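Local coordinates for protein type II 3-hydroxyacyl-CoA dehydrogenase (Thermus thermophilus, PDB 1UAY) that probably catalyses the NAD-dependent oxidation of 3-hydroxyacyl-CoA to 3-ketoacyl-CoA in fatty acid beta-oxidation, as a short-chain dehydrogenase with a Rossmann fold, at residues 156-159 and 160-164; 164-168 and 169-173; 214-217 and 218-222. All coordinates share one frame; numbering follows the deposited sequence.

Interaction 1: residues 156-159 and 160-164; sequences VALT and LPAAR
A162 N donates to L158 O at 3.1 Å, and A163 N donates to T159 O at 2.9 Å. Both are turn-to-turn bonds of helix 146-166 in the Rossmann fold, at a proline kink. P161 has no N-H, so A157 O receives no backbone bond from it. P161 CD packs 3.1 Å from A157 O. One residue earlier a water takes the place of the next backbone bond. It donates to V156 O at 2.8 Å and accepts from L160 N at 2.9 Å, in place of the direct bond from L160 N to V156 O. V156 O also accepts from T159 OG1, at 2.8 Å, and from T159 N. Both come from the same face of its carbonyl plane. T159 OG1 lies beside its own backbone N (chi1 -42°), which turns it back to V156 O. It is also hydrogen-bonded to T175 OG1 on strand 171-178. L158 packs on F106 and A162 on L109, both of helix 91-116, while P161 touches Q142 of a second subunit. L160 CD2 sits 3.7 Å above the plane of the R164 guanidinium, over its centre. Across the kink, one turn apart, L158 CD1 meets A162 CB at 4.2 Å.

Interaction 2: residues 164-168 and 169-173; sequences RELAG and WGIRV
L166 O takes two backbone bonds, from I171 N at 3.0 Å and from W169 N at 2.9 Å. The two donors reach it from opposite faces of the carbonyl plane. The I171 bond is nearly straight at N-H (169°), while the W169 bond is more bent. A third bond runs from G170 N to A167 O at 3.0 Å. The L166 side chain packs against the residues that follow the turn. L166 CB rests 3.9 Å from I171 CB, and L166 CD1 lies 3.7 Å from V173 CG2. The other branch, CD2, touches W169 CD1.

Together the bonds from I171 N to L166 O and from G170 N to A167 O form a Schellman motif. G170 is its C-prime residue, with a positive phi of 73°. The motif ends helix 146-166 and turns the chain into strand 171-178, an alpha-to-beta connection of the Rossmann fold.

W169 CG lies beside the backbone N and anti to the carbonyl carbon (chi1 -58°). This lays the indole along the last turn of the helix, with its edge near E165 O and L166 CA. A water in the ring plane accepts from W169 NE1 at 3.0 Å and donates to E165 OE2 at 2.7 Å. The E165 carboxylate also accepts from the backbone N atoms of I82 and L83 of a second subunit, and that L83 packs on W169 and L166. On the strand side, I171 packs against I130 of strand 128-133 and backbone bonds join R172 to G128 and I130, while L166 touches A113 and V173 touches L109, both on helix 91-116.

Interaction 3: residues 214-217 and 218-222; sequences AALV and LHILE
Helix 210-222 is one of the helices packed on the parallel sheet of the Rossmann fold, and this contact spans its last turns. Four backbone bonds of alpha-helical spacing join the segments. L218 N donates to A214 O at 2.9 Å, and H219 N to A215 O at 3.0 Å. I220 N donates to L216 O at 2.9 Å, and L221 N to V217 O at 3.1 Å.

The side chains lie against these same carbonyls. L218 CD1 bends back over A214 O, 3.4 Å away. I220 CG1, anti to its own carbonyl carbon (chi1 -69°), passes 3.3 Å from L216 O. This places I220 CD1 against L216 CG at 4.0 Å, one turn back. L216 CG, anti to its backbone N (chi1 176°), is the atom that meets I220 CD1. L221 CG repeats the pattern one residue later, lying 3.4 Å from V217 O. H219 keeps only its CB near the preceding turn, and its ring leads away from it. That ring stacks on H219 of a third subunit, which also touches A215 and L216, so this side of the helix lies in a subunit interface.

Different sides of the helix meet different parts of the fold. A214, L218 and L221 pack on helix 13-25 through A21 and L22, and E222 makes a salt bridge from OE1 to R25 of that helix. L216 packs on V176, and I220 on V174 and V176, of strand 171-178, while I220 also reaches V131, and L221 V129, of strand 128-133.

In the fold
Interactions 1 and 2 follow each other on helix 146-166 and share R164. Their centres are about 10 Å apart, and they touch where T159 and A163 pack on V173. Interaction 2 leads from the helix into strand 171-178. Interaction 3 comes later in the chain, on helix 210-222. Its centre lies about 18 Å from that of interaction 2 and about 19 Å from that of interaction 1. A probable hydrogen bond from R172 NH1 to I220 O joins interactions 2 and 3. Strand 171-178 thus connects to both helices. Interactions 1 and 2 also meet a second subunit, and all three touch a third, so the same helices serve the Rossmann core and the tetramer.

Interaction 1: residues 156-159 and 160-164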
loop_
_atom_site.group_PDB
_atom_site.type_symbol
_atom_site.label_atom_id
_atom_site.label_comp_id
_atom_site.label_asym_id
_atom_site.label_seq_id
_atom_site.Cartn_x
_atom_site.Cartn_y
_atom_site.Cartn_z
ATOM N N VAL A 156 6.097 -10.354 -2.960
ATOM C CA VAL A 156 5.358 -9.171 -3.382
ATOM C C VAL A 156 6.285 -8.127 -4.006
ATOM O O VAL A 156 6.013 -7.621 -5.096
ATOM C CB VAL A 156 4.616 -8.529 -2.188
ATOM C CG1 VAL A 156 4.148 -7.120 -2.544
ATOM C CG2 VAL A 156 3.429 -9.395 -1.799
ATOM N N ALA A 157 7.385 -7.820 -3.323
ATOM C CA ALA A 157 8.338 -6.816 -3.793
ATOM C C ALA A 157 9.074 -7.209 -5.071
ATOM O O ALA A 157 9.529 -6.344 -5.818
ATOM C CB ALA A 157 9.339 -6.502 -2.687
ATOM N N LEU A 158 9.196 -8.509 -5.315
ATOM C CA LEU A 158 9.869 -9.016 -6.506
ATOM C C LEU A 158 9.060 -8.753 -7.777
ATOM O O LEU A 158 9.619 -8.565 -8.862
ATOM C CB LEU A 158 10.091 -10.526 -6.356
ATOM C CG LEU A 158 10.547 -11.314 -7.584
ATOM C CD1 LEU A 158 11.920 -10.823 -8.019
ATOM C CD2 LEU A 158 10.589 -12.803 -7.253
ATOM N N THR A 159 7.742 -8.715 -7.629
ATOM C CA THR A 159 6.851 -8.549 -8.768
ATOM C C THR A 159 7.189 -7.432 -9.751
ATOM O O THR A 159 7.366 -7.686 -10.943
ATOM C CB THR A 159 5.391 -8.345 -8.313
ATOM O OG1 THR A 159 5.091 -9.239 -7.235
ATOM C CG2 THR A 159 4.437 -8.637 -9.464
ATOM N N LEU A 160 7.280 -6.200 -9.259
ATOM C CA LEU A 160 7.543 -5.069 -10.143
ATOM C C LEU A 160 8.905 -5.065 -10.832
ATOM O O LEU A 160 8.974 -4.939 -12.054
ATOM C CB LEU A 160 7.320 -3.751 -9.397
ATOM C CG LEU A 160 7.319 -2.515 -10.304
ATOM C CD1 LEU A 160 6.198 -2.620 -11.340
ATOM C CD2 LEU A 160 7.153 -1.266 -9.455
ATOM N N PRO A 161 10.009 -5.186 -10.074
ATOM C CA PRO A 161 11.300 -5.184 -10.775
ATOM C C PRO A 161 11.413 -6.319 -11.793
ATOM O O PRO A 161 12.076 -6.175 -12.821
ATOM C CB PRO A 161 12.324 -5.284 -9.637
ATOM C CG PRO A 161 11.530 -5.847 -8.476
ATOM C CD PRO A 161 10.200 -5.177 -8.615
ATOM N N ALA A 162 10.759 -7.442 -11.512
ATOM C CA ALA A 162 10.785 -8.571 -12.435
ATOM C C ALA A 162 9.966 -8.233 -13.680
ATOM O O ALA A 162 10.434 -8.421 -14.803
ATOM C CB ALA A 162 10.232 -9.826 -11.760
ATOM N N ALA A 163 8.751 -7.723 -13.484
ATOM C CA ALA A 163 7.896 -7.366 -14.615
ATOM C C ALA A 163 8.533 -6.272 -15.464
ATOM O O ALA A 163 8.460 -6.309 -16.691
ATOM C CB ALA A 163 6.518 -6.910 -14.121
ATOM N N ARG A 164 9.164 -5.301 -14.815
ATOM C CA ARG A 164 9.801 -4.211 -15.539
ATOM C C ARG A 164 10.883 -4.709 -16.485
ATOM O O ARG A 164 10.969 -4.257 -17.625
ATOM C CB ARG A 164 10.384 -3.205 -14.551
ATOM C CG ARG A 164 9.330 -2.299 -13.948
ATOM C CD ARG A 164 9.889 -1.458 -12.817
ATOM N NE ARG A 164 9.060 -0.280 -12.586
ATOM C CZ ARG A 164 9.333 0.666 -11.694
ATOM N NH1 ARG A 164 10.408 0.572 -10.920
ATOM N NH2 ARG A 164 8.556 1.736 -11.616
HETATM O O HOH W 1 6.193 -5.380 -6.716
#

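Interaction 2: residues 164-168 and 169-173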
loop_
_atom_site.group_PDB
_atom_site.type_symbol
_atom_site.label_atom_id
_atom_site.label_comp_id
_atom_site.label_asym_id
_atom_site.label_seq_id
_atom_site.Cartn_x
_atom_site.Cartn_y
_atom_site.Cartn_z
ATOM N N ARG A 164 9.164 -5.301 -14.815
ATOM C CA ARG A 164 9.801 -4.211 -15.539
ATOM C C ARG A 164 10.883 -4.709 -16.485
ATOM O O ARG A 164 10.969 -4.257 -17.625
ATOM C CB ARG A 164 10.384 -3.205 -14.551
ATOM C CG ARG A 164 9.330 -2.299 -13.948
ATOM C CD ARG A 164 9.889 -1.458 -12.817
ATOM N NE ARG A 164 9.060 -0.280 -12.586
ATOM C CZ ARG A 164 9.333 0.666 -11.694
ATOM N NH1 ARG A 164 10.408 0.572 -10.920
ATOM N NH2 ARG A 164 8.556 1.736 -11.616
ATOM N N GLU A 165 11.704 -5.644 -16.024
ATOM C CA GLU A 165 12.767 -6.170 -16.871
ATOM C C GLU A 165 12.249 -7.143 -17.922
ATOM O O GLU A 165 12.593 -7.037 -19.103
ATOM C CB GLU A 165 13.825 -6.883 -16.032
ATOM C CG GLU A 165 15.011 -7.359 -16.860
ATOM C CD GLU A 165 15.902 -8.324 -16.111
ATOM O OE1 GLU A 165 16.001 -8.202 -14.873
ATOM O OE2 GLU A 165 16.516 -9.195 -16.765
ATOM N N LEU A 166 11.418 -8.087 -17.499
ATOM C CA LEU A 166 10.911 -9.087 -18.421
ATOM C C LEU A 166 9.962 -8.530 -19.474
ATOM O O LEU A 166 9.660 -9.196 -20.462
ATOM C CB LEU A 166 10.269 -10.238 -17.636
ATOM C CG LEU A 166 11.279 -10.991 -16.756
ATOM C CD1 LEU A 166 10.594 -12.152 -16.051
ATOM C CD2 LEU A 166 12.438 -11.498 -17.607
ATOM N N ALA A 167 9.504 -7.300 -19.268
ATOM C CA ALA A 167 8.620 -6.648 -20.230
ATOM C C ALA A 167 9.307 -6.597 -21.594
ATOM O O ALA A 167 8.662 -6.771 -22.627
ATOM C CB ALA A 167 8.290 -5.234 -19.761
ATOM N N GLY A 168 10.616 -6.359 -21.583
ATOM C CA GLY A 168 11.372 -6.288 -22.821
ATOM C C GLY A 168 11.379 -7.607 -23.569
ATOM O O GLY A 168 11.570 -7.637 -24.787
ATOM N N TRP A 169 11.172 -8.698 -22.837
ATOM C CA TRP A 169 11.150 -10.033 -23.422
ATOM C C TRP A 169 9.730 -10.528 -23.673
ATOM O O TRP A 169 9.534 -11.659 -24.115
ATOM C CB TRP A 169 11.863 -11.034 -22.506
ATOM C CG TRP A 169 13.297 -10.701 -22.206
ATOM C CD1 TRP A 169 13.766 -9.903 -21.201
ATOM C CD2 TRP A 169 14.450 -11.172 -22.915
ATOM N NE1 TRP A 169 15.140 -9.853 -21.237
ATOM C CE2 TRP A 169 15.585 -10.623 -22.280
ATOM C CE3 TRP A 169 14.630 -12.008 -24.026
ATOM C CZ2 TRP A 169 16.888 -10.882 -22.721
ATOM C CZ3 TRP A 169 15.928 -12.264 -24.465
ATOM C CH2 TRP A 169 17.039 -11.703 -23.811
ATOM N N GLY A 170 8.739 -9.689 -23.383
ATOM C CA GLY A 170 7.359 -10.089 -23.584
ATOM C C GLY A 170 6.876 -11.093 -22.549
ATOM O O GLY A 170 5.979 -11.892 -22.821
ATOM N N ILE A 171 7.468 -11.067 -21.359
ATOM C CA ILE A 171 7.060 -11.984 -20.301
ATOM C C ILE A 171 6.469 -11.188 -19.143
ATOM O O ILE A 171 7.123 -10.307 -18.585
ATOM C CB ILE A 171 8.253 -12.829 -19.794
ATOM C CG1 ILE A 171 8.771 -13.717 -20.931
ATOM C CG2 ILE A 171 7.820 -13.697 -18.605
ATOM C CD1 ILE A 171 10.096 -14.382 -20.636
ATOM N N ARG A 172 5.221 -11.484 -18.807
ATOM C CA ARG A 172 4.544 -10.801 -17.711
ATOM C C ARG A 172 4.810 -11.497 -16.384
ATOM O O ARG A 172 5.074 -12.698 -16.342
ATOM C CB ARG A 172 3.030 -10.753 -17.953
ATOM C CG ARG A 172 2.594 -9.816 -19.063
ATOM C CD ARG A 172 1.088 -9.606 -19.046
ATOM N NE ARG A 172 0.339 -10.703 -19.661
ATOM C CZ ARG A 172 -0.636 -11.385 -19.063
ATOM N NH1 ARG A 172 -0.990 -11.105 -17.816
ATOM N NH2 ARG A 172 -1.288 -12.330 -19.731
ATOM N N VAL A 173 4.750 -10.723 -15.304
ATOM C CA VAL A 173 4.938 -11.252 -13.958
ATOM C C VAL A 173 3.846 -10.647 -13.088
ATOM O O VAL A 173 3.750 -9.428 -12.946
ATOM C CB VAL A 173 6.319 -10.885 -13.363
ATOM C CG1 VAL A 173 6.478 -11.527 -11.985
ATOM C CG2 VAL A 173 7.425 -11.358 -14.284
HETATM O O HOH W 2 17.118 -8.727 -19.351
#

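Interaction 3: residues 214-217 and 218-222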
loop_
_atom_site.group_PDB
_atom_site.type_symbol
_atom_site.label_atom_id
_atom_site.label_comp_id
_atom_site.label_asym_id
_atom_site.label_seq_id
_atom_site.Cartn_x
_atom_site.Cartn_y
_atom_site.Cartn_z
ATOM N N ALA A 214 -7.577 -20.873 -8.949
ATOM C CA ALA A 214 -7.287 -21.300 -10.312
ATOM C C ALA A 214 -7.957 -20.396 -11.342
ATOM O O ALA A 214 -7.365 -20.075 -12.370
ATOM C CB ALA A 214 -7.738 -22.741 -10.520
ATOM N N ALA A 215 -9.194 -19.992 -11.069
ATOM C CA ALA A 215 -9.926 -19.127 -11.989
ATOM C C ALA A 215 -9.211 -17.791 -12.180
ATOM O O ALA A 215 -9.139 -17.270 -13.297
ATOM C CB ALA A 215 -11.347 -18.897 -11.476
ATOM N N LEU A 216 -8.689 -17.227 -11.094
ATOM C CA LEU A 216 -7.976 -15.959 -11.196
ATOM C C LEU A 216 -6.684 -16.146 -11.991
ATOM O O LEU A 216 -6.337 -15.314 -12.834
ATOM C CB LEU A 216 -7.658 -15.398 -9.808
ATOM C CG LEU A 216 -6.818 -14.114 -9.803
ATOM C CD1 LEU A 216 -7.515 -13.017 -10.595
ATOM C CD2 LEU A 216 -6.582 -13.672 -8.366
ATOM N N VAL A 217 -5.972 -17.238 -11.726
ATOM C CA VAL A 217 -4.737 -17.505 -12.450
ATOM C C VAL A 217 -5.027 -17.579 -13.945
ATOM O O VAL A 217 -4.309 -16.986 -14.752
ATOM C CB VAL A 217 -4.076 -18.821 -11.971
ATOM C CG1 VAL A 217 -2.924 -19.206 -12.897
ATOM C CG2 VAL A 217 -3.565 -18.644 -10.549
ATOM N N LEU A 218 -6.076 -18.302 -14.327
ATOM C CA LEU A 218 -6.394 -18.394 -15.748
ATOM C C LEU A 218 -6.803 -17.040 -16.330
ATOM O O LEU A 218 -6.508 -16.705 -17.471
ATOM C CB LEU A 218 -7.537 -19.395 -15.927
ATOM C CG LEU A 218 -7.031 -20.777 -16.339
ATOM C CD1 LEU A 218 -6.241 -21.452 -15.218
ATOM C CD2 LEU A 218 -8.160 -21.740 -16.706
ATOM N N HIS A 219 -7.481 -16.195 -15.558
ATOM C CA HIS A 219 -7.831 -14.887 -16.087
ATOM C C HIS A 219 -6.567 -14.066 -16.307
ATOM O O HIS A 219 -6.450 -13.348 -17.297
ATOM C CB HIS A 219 -8.761 -14.113 -15.158
ATOM C CG HIS A 219 -9.112 -12.759 -15.691
ATOM N ND1 HIS A 219 -9.832 -12.592 -16.855
ATOM C CD2 HIS A 219 -8.747 -11.518 -15.292
ATOM C CE1 HIS A 219 -9.889 -11.307 -17.154
ATOM N NE2 HIS A 219 -9.237 -10.633 -16.222
ATOM N N ILE A 220 -5.620 -14.161 -15.381
ATOM C CA ILE A 220 -4.372 -13.422 -15.525
ATOM C C ILE A 220 -3.703 -13.826 -16.839
ATOM O O ILE A 220 -3.216 -12.978 -17.586
ATOM C CB ILE A 220 -3.425 -13.695 -14.336
ATOM C CG1 ILE A 220 -4.007 -13.059 -13.069
ATOM C CG2 ILE A 220 -2.030 -13.147 -14.634
ATOM C CD1 ILE A 220 -3.357 -13.523 -11.785
ATOM N N LEU A 221 -3.694 -15.121 -17.135
ATOM C CA LEU A 221 -3.080 -15.591 -18.373
ATOM C C LEU A 221 -3.773 -15.028 -19.612
ATOM O O LEU A 221 -3.125 -14.779 -20.631
ATOM C CB LEU A 221 -3.105 -17.122 -18.430
ATOM C CG LEU A 221 -2.271 -17.850 -17.374
ATOM C CD1 LEU A 221 -2.473 -19.345 -17.532
ATOM C CD2 LEU A 221 -0.799 -17.487 -17.518
ATOM N N GLU A 222 -5.083 -14.823 -19.523
ATOM C CA GLU A 222 -5.867 -14.314 -20.646
ATOM C C GLU A 222 -5.991 -12.799 -20.753
ATOM O O GLU A 222 -6.551 -12.298 -21.729
ATOM C CB GLU A 222 -7.278 -14.909 -20.609
ATOM C CG GLU A 222 -7.370 -16.355 -21.052
ATOM C CD GLU A 222 -8.790 -16.880 -21.007
ATOM O OE1 GLU A 222 -9.058 -17.930 -21.629
ATOM O OE2 GLU A 222 -9.640 -16.247 -20.343
#